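Local coordinates for 2L protein (Yaba-like disease virus, PDB 3IT8) that probably binds and neutralises the host cytokine tumour necrosis factor, using a poxviral variant of the MHC class I fold, at residues D[92-97]-D[109-114]. Residues are numbered along the deposited sequence; the frame is centred on the assembly and turned at random.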
# COMPACT_ATOMS: atom_id res chain seq x y z
N SER D 92 10.34 16.49 43.23
CA SER D 92 10.38 17.07 41.89
C SER D 92 9.85 16.14 40.79
O SER D 92 10.10 14.93 40.80
CB SER D 92 11.81 17.46 41.51
OG SER D 92 12.28 18.53 42.29
N LEU D 93 9.12 16.73 39.84
CA LEU D 93 8.60 15.98 38.71
C LEU D 93 9.37 16.46 37.49
O LEU D 93 9.15 17.56 37.00
CB LEU D 93 7.11 16.25 38.52
CG LEU D 93 6.56 15.57 37.27
CD1 LEU D 93 6.78 14.07 37.38
CD2 LEU D 93 5.06 15.89 37.09
N ILE D 94 10.29 15.64 37.00
CA ILE D 94 11.11 16.00 35.85
C ILE D 94 10.59 15.30 34.61
O ILE D 94 10.55 14.08 34.54
CB ILE D 94 12.58 15.57 36.07
CG1 ILE D 94 13.11 16.16 37.38
CG2 ILE D 94 13.44 16.04 34.91
CD1 ILE D 94 12.97 17.64 37.47
N THR D 95 10.17 16.08 33.62
CA THR D 95 9.66 15.49 32.40
C THR D 95 10.07 16.37 31.23
O THR D 95 10.21 17.58 31.39
CB THR D 95 8.12 15.35 32.46
OG1 THR D 95 7.66 14.56 31.36
CG2 THR D 95 7.46 16.71 32.42
N GLY D 96 10.27 15.77 30.06
CA GLY D 96 10.70 16.53 28.90
C GLY D 96 11.20 15.62 27.79
O GLY D 96 11.06 14.39 27.87
N CYS D 97 11.79 16.19 26.76
CA CYS D 97 12.29 15.39 25.65
C CYS D 97 13.53 16.00 25.02
O CYS D 97 13.97 17.09 25.42
CB CYS D 97 11.22 15.20 24.57
SG CYS D 97 10.90 16.67 23.55
N TYR D 109 10.13 11.41 35.27
CA TYR D 109 10.43 10.72 36.50
C TYR D 109 10.28 11.63 37.71
O TYR D 109 10.18 12.85 37.57
CB TYR D 109 11.84 10.15 36.44
CG TYR D 109 12.92 11.19 36.26
CD1 TYR D 109 13.50 11.82 37.37
CD2 TYR D 109 13.42 11.48 34.99
CE1 TYR D 109 14.56 12.70 37.21
CE2 TYR D 109 14.48 12.37 34.82
CZ TYR D 109 15.05 12.97 35.93
OH TYR D 109 16.12 13.81 35.76
N VAL D 110 10.25 11.02 38.89
CA VAL D 110 10.09 11.76 40.12
C VAL D 110 11.34 11.57 40.95
O VAL D 110 11.74 10.44 41.19
CB VAL D 110 8.87 11.22 40.92
CG1 VAL D 110 8.86 11.79 42.33
CG2 VAL D 110 7.59 11.59 40.20
N GLU D 111 11.97 12.66 41.35
CA GLU D 111 13.15 12.56 42.21
C GLU D 111 12.90 13.29 43.53
O GLU D 111 12.01 14.13 43.64
CB GLU D 111 14.40 13.11 41.53
CG GLU D 111 14.28 14.50 41.02
CD GLU D 111 15.56 14.98 40.39
OE1 GLU D 111 16.22 14.17 39.68
OE2 GLU D 111 15.91 16.17 40.58
N THR D 112 13.69 12.92 44.53
CA THR D 112 13.60 13.45 45.87
C THR D 112 14.89 14.17 46.19
O THR D 112 15.86 14.05 45.45
CB THR D 112 13.37 12.27 46.85
OG1 THR D 112 11.98 12.20 47.18
CG2 THR D 112 14.19 12.39 48.09
N ALA D 113 14.91 14.95 47.27
CA ALA D 113 16.14 15.65 47.63
C ALA D 113 17.23 14.60 47.91
O ALA D 113 18.42 14.90 47.84
CB ALA D 113 15.90 16.51 48.87
N ASN D 114 16.80 13.37 48.20
CA ASN D 114 17.71 12.27 48.50
C ASN D 114 18.16 11.54 47.24
O ASN D 114 19.07 10.70 47.30
CB ASN D 114 17.04 11.27 49.43
CG ASN D 114 16.51 11.92 50.68
OD1 ASN D 114 17.22 12.67 51.36
ND2 ASN D 114 15.25 11.64 51.00
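Ile-94 sets its CB over one face of the Tyr-109 ring, toward the rim, the two side chains running side by side from the same surface of an antiparallel pair of strands. The geometry fits a CH-pi contact: Ile-94 CB sits 3.8 Å from the centroid of the Tyr-109 ring, 19° off its normal. The two branches straddle the outer end of the ring, with Ile-94 CG1 next to Tyr-109 CE1 (3.8 Å) and Ile-94 CG2 by the hydroxyl, 3.6 Å from Tyr-109 OH. A chi1 of 61° sets Tyr-109 CG between its own N and carbonyl carbon, and this tips the ring across toward Ile-94. On the same surface Glu-111 runs out extended; its CG packs on Ser-92 CB (3.9 Å), its CD approaches Ile-94 CG1 (4.1 Å), and OE1 lies at the ring edge, in plane, while hydrogen-bonding Tyr-243 OH. Ser-92 OG turns instead to Thr-8.

The reverse surface carries a lighter contact, Leu-93 CD1 meeting Val-110 CG2 obliquely at 3.8 Å. Thr-95, further along this face, packs on helix 148-174.

Register is fixed by reciprocal backbone bonds at two hydrogen-bonded pairs, exemplified by Ile-94 N to Tyr-109 O (2.8 Å) and Ser-92 N to Glu-111 O (2.9 Å); Leu-93 and Val-110 form the non-hydrogen-bonded pair between them. The aromatic surface is thus the one turned from that helix, and Pro-248 and Tyr-243, which touch it, belong to the Ig-like region. A glycan sugar also reaches Ile-94. This is the hairpin of strands 90-100 and 103-112 in an eight-stranded antiparallel sheet that forms the floor under the helices, as in the platform of MHC class I-like folds.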